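Local coordinates for Non-structural protein 11 (Prrsv 16244b, PDB 5EYI), which probably cleaves viral RNA at uridylates, trimming 5'-polyuridine tracts and so keeping host double-stranded RNA sensors from being activated, at residues D119-V125 with V183-E189; S128-A132 with D217-Y221. The protein carries 1 engineered substitution. One frame throughout, in Å; residues are numbered along the deposited sequence.

Both contacts lie in the NendoU endoribonuclease domain, and their centres are 12 Å apart. In sequence they interleave: 119-125 runs almost directly into 128-132, joined by helix 120-128, while 183-189 and 217-221 follow later in the chain. Contact 1 packs the start of that helix on the loop after strand 173-180. Contact 2 sets the next short helix, 130-133, beside strand 219-223 and holds His-131, predicted to be catalytic. The side chains of Thr-219 and His-146, the second predicted histidine, are about 4 Å apart, those of Leu-185 in contact 1 and His-146 about 8 Å. The third predicted position, Ala-175, is an engineered substitution whose side chain is about 9 Å from that of His-131.

Contact 1. Residues D119-V125 with V183-E189; sequences DDREREV and VYLPDLE
The first turns of helix 120-128 in the NendoU domain run past the loop between strands 173-180 and 198-205, closest at Glu-122 and Leu-185, whose CA atoms are 5.5 Å apart. Asp-119 is the N-cap of that helix and divides its carboxylate between two tasks. OD1 accepts from Glu-122 N at 2.9 Å, while OD2 takes the phenol of Tyr-184 OH at 2.6 Å on its syn lone pair. A chi1 of 58° brings the carboxylate back over the helix start, where it meets the rim of the Tyr-184 ring with the two planes 74° apart. On one face of that ring sits Pro-186 CD. CB of the same proline lies over one face of the Arg-121 guanidinium, above its centre, so the proline ring packs against both that guanidinium and the Tyr-184 ring. Arg-121 reaches it with an extended chain, and NH2 ends in a salt bridge to Glu-189 OE1 at 2.9 Å, although the hydrogen bond within it is weak. A water joins Arg-121 NH1 to Tyr-184 OH. Deeper in, Val-125 spreads its two methyls, CG1 against Leu-185 CB and CG2 against Pro-186 CG and the side chain of Glu-189, whose OE2 is 3.2 Å from Val-125 CG2. The buried carboxylate of Glu-122 is gripped from both ends: OE1 forms a salt bridge with Arg-109 and accepts a hydrogen bond from Leu-118 N, which probably favours its ionised form. Its other oxygen, OE2, accepts from Leu-185 N at 3.0 Å, on the anti side and 19° out of the carboxylate plane.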
loop_
_atom_site.group_PDB
_atom_site.type_symbol
_atom_site.label_atom_id
_atom_site.label_comp_id
_atom_site.label_asym_id
_atom_site.label_seq_id
_atom_site.Cartn_x
_atom_site.Cartn_y
_atom_site.Cartn_z
ATOM N N ASP A 119 -17.268 11.355 15.405
ATOM C CA ASP A 119 -18.151 10.535 16.239
ATOM C C ASP A 119 -17.374 9.378 16.882
ATOM O O ASP A 119 -16.162 9.234 16.650
ATOM C CB ASP A 119 -19.351 10.026 15.413
ATOM C CG ASP A 119 -18.947 9.212 14.189
ATOM O OD1 ASP A 119 -17.886 8.563 14.180
ATOM O OD2 ASP A 119 -19.721 9.198 13.223
ATOM N N ASP A 120 -18.066 8.570 17.688
ATOM C CA ASP A 120 -17.458 7.399 18.341
ATOM C C ASP A 120 -16.973 6.349 17.367
ATOM O O ASP A 120 -15.987 5.658 17.640
ATOM C CB ASP A 120 -18.444 6.705 19.294
ATOM C CG ASP A 120 -18.626 7.443 20.589
ATOM O OD1 ASP A 120 -17.656 8.057 21.094
ATOM O OD2 ASP A 120 -19.757 7.384 21.115
ATOM N N ARG A 121 -17.683 6.203 16.254
ATOM C CA ARG A 121 -17.286 5.232 15.248
ATOM C C ARG A 121 -15.881 5.542 14.691
ATOM O O ARG A 121 -15.065 4.635 14.513
ATOM C CB ARG A 121 -18.323 5.165 14.134
ATOM C CG ARG A 121 -18.249 3.903 13.304
ATOM C CD ARG A 121 -19.188 3.997 12.116
ATOM N NE ARG A 121 -18.969 2.903 11.173
ATOM C CZ ARG A 121 -19.432 2.863 9.920
ATOM N NH1 ARG A 121 -20.163 3.859 9.413
ATOM N NH2 ARG A 121 -19.152 1.814 9.152
ATOM N N GLU A 122 -15.593 6.824 14.465
ATOM C CA GLU A 122 -14.276 7.235 13.979
ATOM C C GLU A 122 -13.192 7.006 15.030
ATOM O O GLU A 122 -12.117 6.478 14.724
ATOM C CB GLU A 122 -14.284 8.701 13.536
ATOM C CG GLU A 122 -13.017 9.080 12.790
ATOM C CD GLU A 122 -13.063 10.462 12.174
ATOM O OE1 GLU A 122 -13.422 11.435 12.872
ATOM O OE2 GLU A 122 -12.699 10.576 10.983
ATOM N N ARG A 123 -13.481 7.411 16.263
ATOM C CA ARG A 123 -12.613 7.134 17.417
ATOM C C ARG A 123 -12.229 5.659 17.475
ATOM O O ARG A 123 -11.058 5.317 17.656
ATOM C CB ARG A 123 -13.331 7.556 18.703
ATOM C CG ARG A 123 -12.550 7.394 19.991
ATOM C CD ARG A 123 -13.326 7.972 21.167
ATOM N NE ARG A 123 -13.283 9.438 21.244
ATOM C CZ ARG A 123 -12.262 10.172 21.709
ATOM N NH1 ARG A 123 -11.120 9.610 22.146
ATOM N NH2 ARG A 123 -12.375 11.505 21.736
ATOM N N GLU A 124 -13.227 4.800 17.287
ATOM C CA GLU A 124 -13.051 3.349 17.307
ATOM C C GLU A 124 -12.152 2.857 16.167
ATOM O O GLU A 124 -11.252 2.030 16.402
ATOM C CB GLU A 124 -14.420 2.646 17.284
ATOM C CG GLU A 124 -14.391 1.145 17.025
ATOM C CD GLU A 124 -15.662 0.436 17.497
ATOM O OE1 GLU A 124 -16.722 0.593 16.839
ATOM N N VAL A 125 -12.373 3.372 14.951
ATOM C CA VAL A 125 -11.516 3.010 13.806
ATOM C C VAL A 125 -10.076 3.478 14.047
ATOM O O VAL A 125 -9.132 2.745 13.770
ATOM C CB VAL A 125 -12.067 3.540 12.458
ATOM C CG1 VAL A 125 -11.084 3.295 11.322
ATOM C CG2 VAL A 125 -13.383 2.860 12.127
ATOM N N VAL A 183 -10.165 12.678 6.221
ATOM C CA VAL A 183 -11.277 11.840 5.796
ATOM C C VAL A 183 -11.921 11.149 7.004
ATOM O O VAL A 183 -11.238 10.806 7.974
ATOM C CB VAL A 183 -10.875 10.769 4.755
ATOM C CG1 VAL A 183 -10.239 11.420 3.537
ATOM C CG2 VAL A 183 -9.947 9.722 5.350
ATOM N N TYR A 184 -13.229 10.951 6.923
ATOM C CA TYR A 184 -13.978 10.191 7.914
ATOM C C TYR A 184 -13.482 8.750 7.911
ATOM O O TYR A 184 -13.728 8.024 6.954
ATOM C CB TYR A 184 -15.472 10.252 7.591
ATOM C CG TYR A 184 -16.367 9.562 8.591
ATOM C CD1 TYR A 184 -17.250 8.560 8.195
ATOM C CD2 TYR A 184 -16.321 9.898 9.938
ATOM C CE1 TYR A 184 -18.075 7.924 9.114
ATOM C CE2 TYR A 184 -17.147 9.270 10.863
ATOM C CZ TYR A 184 -18.028 8.292 10.442
ATOM O OH TYR A 184 -18.834 7.664 11.360
ATOM N N LEU A 185 -12.759 8.358 8.963
ATOM C CA LEU A 185 -12.014 7.088 8.965
ATOM C C LEU A 185 -12.839 5.814 8.685
ATOM O O LEU A 185 -12.308 4.859 8.092
ATOM C CB LEU A 185 -11.211 6.902 10.261
ATOM C CG LEU A 185 -10.094 7.911 10.582
ATOM C CD1 LEU A 185 -9.474 7.579 11.930
ATOM C CD2 LEU A 185 -9.019 7.894 9.509
ATOM N N PRO A 186 -14.121 5.786 9.098
ATOM C CA PRO A 186 -14.924 4.620 8.714
ATOM C C PRO A 186 -15.108 4.423 7.203
ATOM O O PRO A 186 -15.311 3.283 6.790
ATOM C CB PRO A 186 -16.253 4.852 9.441
ATOM C CG PRO A 186 -15.835 5.584 10.676
ATOM C CD PRO A 186 -14.770 6.539 10.185
ATOM N N ASP A 187 -14.979 5.483 6.392
ATOM C CA ASP A 187 -14.940 5.331 4.915
ATOM C C ASP A 187 -13.801 4.460 4.407
ATOM O O ASP A 187 -13.872 3.944 3.289
ATOM C CB ASP A 187 -14.801 6.685 4.194
ATOM C CG ASP A 187 -16.022 7.561 4.317
ATOM O OD1 ASP A 187 -17.131 7.074 4.640
ATOM O OD2 ASP A 187 -15.864 8.768 4.069
ATOM N N LEU A 188 -12.732 4.352 5.187
ATOM C CA LEU A 188 -11.587 3.527 4.826
ATOM C C LEU A 188 -11.609 2.095 5.370
ATOM O O LEU A 188 -10.770 1.308 4.953
ATOM C CB LEU A 188 -10.290 4.204 5.284
ATOM C CG LEU A 188 -10.097 5.689 4.953
ATOM C CD1 LEU A 188 -8.729 6.141 5.436
ATOM C CD2 LEU A 188 -10.256 5.958 3.466
ATOM N N GLU A 189 -12.529 1.771 6.289
ATOM C CA GLU A 189 -12.627 0.435 6.942
ATOM C C GLU A 189 -12.475 -0.740 5.984
ATOM O O GLU A 189 -11.743 -1.686 6.267
ATOM C CB GLU A 189 -13.978 0.262 7.658
ATOM C CG GLU A 189 -14.053 0.763 9.095
ATOM C CD GLU A 189 -15.491 0.845 9.641
ATOM O OE1 GLU A 189 -16.471 0.778 8.850
ATOM O OE2 GLU A 189 -15.655 0.997 10.876
HETATM O O HOH W 1 -20.787 6.304 10.151
#

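Contact 2. Residues S128-A132 with D217-Y221; sequences SLPHA and DKTAY
The predicted active site of the NendoU domain brings His-131, near the start of helix 130-133, against Thr-219, where strand 219-223 begins. Ala-132 and Thr-219 are the nearest pair of backbones, with CA atoms 4.3 Å apart. The imidazole of His-131 has its CG anti to the backbone N: this chi1 of -167° carries the ring toward the strand, and chi2 of -87° turns ND1 to Thr-219. Thr-219 OG1 lies at the ring edge, in its plane, 3.5 Å from His-131 ND1. The bond is nearly straight but long and weak, and either atom could be the donor. The same hydroxyl also touches Ala-132 CA, at 3.6 Å from Thr-219 OG1. His-131 CB comes to 3.2 Å from Lys-218 O. That carbonyl is further tied to the helix by a water, which donates to Lys-218 O at 2.6 Å and accepts from His-131 N at 2.9 Å. Lys-218 and Thr-219 together form a classic beta bulge opposite Trp-215 of the neighbouring strand.

Apolar groups close the inner side. Leu-129, at the N-cap position of helix 130-133, lays CD2 against Lys-218 N, 3.6 Å away, and points CD1 at Ala-220 CB. Ala-132 CB approaches Ala-220 N at 3.5 Å. Beyond the contact, Ala-132 exchanges a backbone hydrogen bond with His-146, the other predicted catalytic histidine, and the ring of Tyr-221 meets that of His-146. With ND1 directed to Thr-219, the weak in-plane bond would bias the rotation of the His-131 ring without locking it, while the water ties the backbone N of His-131 to Lys-218 O, linking helix and strand at this residue.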
loop_
_atom_site.group_PDB
_atom_site.type_symbol
_atom_site.label_atom_id
_atom_site.label_comp_id
_atom_site.label_asym_id
_atom_site.label_seq_id
_atom_site.Cartn_x
_atom_site.Cartn_y
_atom_site.Cartn_z
ATOM N N SER A 128 -8.379 1.049 16.294
ATOM C CA SER A 128 -8.074 -0.245 15.664
ATOM C C SER A 128 -6.724 -0.259 14.910
ATOM O O SER A 128 -6.146 -1.324 14.717
ATOM C CB SER A 128 -9.211 -0.668 14.726
ATOM O OG SER A 128 -9.252 0.127 13.552
ATOM N N LEU A 129 -6.251 0.910 14.470
ATOM C CA LEU A 129 -4.924 1.063 13.872
ATOM C C LEU A 129 -4.217 2.267 14.512
ATOM O O LEU A 129 -4.039 3.306 13.870
ATOM C CB LEU A 129 -5.032 1.253 12.350
ATOM C CG LEU A 129 -4.850 0.094 11.380
ATOM C CD1 LEU A 129 -4.589 0.675 10.000
ATOM C CD2 LEU A 129 -3.713 -0.844 11.759
ATOM N N PRO A 130 -3.811 2.137 15.789
ATOM C CA PRO A 130 -3.288 3.315 16.504
ATOM C C PRO A 130 -2.020 3.898 15.884
ATOM O O PRO A 130 -1.834 5.111 15.912
ATOM C CB PRO A 130 -3.021 2.795 17.919
ATOM C CG PRO A 130 -2.905 1.327 17.780
ATOM C CD PRO A 130 -3.740 0.915 16.609
ATOM N N HIS A 131 -1.166 3.050 15.319
ATOM C CA HIS A 131 0.029 3.547 14.668
ATOM C C HIS A 131 -0.385 4.475 13.539
ATOM O O HIS A 131 -0.027 5.643 13.578
ATOM C CB HIS A 131 0.924 2.435 14.150
ATOM C CG HIS A 131 2.285 2.911 13.749
ATOM N ND1 HIS A 131 2.565 3.405 12.492
ATOM C CD2 HIS A 131 3.440 2.986 14.448
ATOM C CE1 HIS A 131 3.841 3.745 12.431
ATOM N NE2 HIS A 131 4.390 3.511 13.608
ATOM N N ALA A 132 -1.201 3.983 12.605
ATOM C CA ALA A 132 -1.712 4.791 11.473
ATOM C C ALA A 132 -2.325 6.138 11.854
ATOM O O ALA A 132 -1.968 7.172 11.273
ATOM C CB ALA A 132 -2.740 4.005 10.670
ATOM N N ASP A 217 -2.498 -4.804 10.130
ATOM C CA ASP A 217 -2.347 -4.593 11.581
ATOM C C ASP A 217 -1.217 -3.655 11.996
ATOM O O ASP A 217 -0.747 -3.733 13.135
ATOM C CB ASP A 217 -2.172 -5.934 12.300
ATOM C CG ASP A 217 -3.314 -6.875 12.047
ATOM O OD1 ASP A 217 -4.479 -6.428 12.098
ATOM O OD2 ASP A 217 -3.045 -8.066 11.798
ATOM N N LYS A 218 -0.789 -2.763 11.101
ATOM C CA LYS A 218 0.326 -1.870 11.396
ATOM C C LYS A 218 -0.015 -0.431 11.058
ATOM O O LYS A 218 -0.216 0.367 11.958
ATOM C CB LYS A 218 1.600 -2.336 10.697
ATOM C CG LYS A 218 2.247 -3.497 11.434
ATOM C CD LYS A 218 3.314 -4.223 10.628
ATOM C CE LYS A 218 3.881 -5.374 11.451
ATOM N NZ LYS A 218 4.775 -6.263 10.660
ATOM N N THR A 219 -0.111 -0.100 9.780
ATOM C CA THR A 219 -0.252 1.297 9.393
ATOM C C THR A 219 -0.943 1.441 8.058
ATOM O O THR A 219 -1.126 0.470 7.312
ATOM C CB THR A 219 1.129 2.026 9.397
ATOM O OG1 THR A 219 0.947 3.455 9.430
ATOM C CG2 THR A 219 1.985 1.629 8.187
ATOM N N ALA A 220 -1.345 2.672 7.784
ATOM C CA ALA A 220 -1.972 3.027 6.525
ATOM C C ALA A 220 -1.805 4.516 6.288
ATOM O O ALA A 220 -1.851 5.313 7.225
ATOM C CB ALA A 220 -3.442 2.651 6.512
ATOM N N TYR A 221 -1.592 4.876 5.033
ATOM C CA TYR A 221 -1.432 6.264 4.659
ATOM C C TYR A 221 -1.708 6.447 3.194
ATOM O O TYR A 221 -1.574 5.502 2.400
ATOM C CB TYR A 221 -0.033 6.779 4.994
ATOM C CG TYR A 221 1.137 6.052 4.345
ATOM C CD1 TYR A 221 1.951 5.207 5.087
ATOM C CD2 TYR A 221 1.454 6.247 3.003
ATOM C CE1 TYR A 221 3.042 4.568 4.509
ATOM C CE2 TYR A 221 2.524 5.607 2.414
ATOM C CZ TYR A 221 3.326 4.772 3.166
ATOM O OH TYR A 221 4.411 4.140 2.573
HETATM O O HOH W 2 -1.484 0.396 14.214
#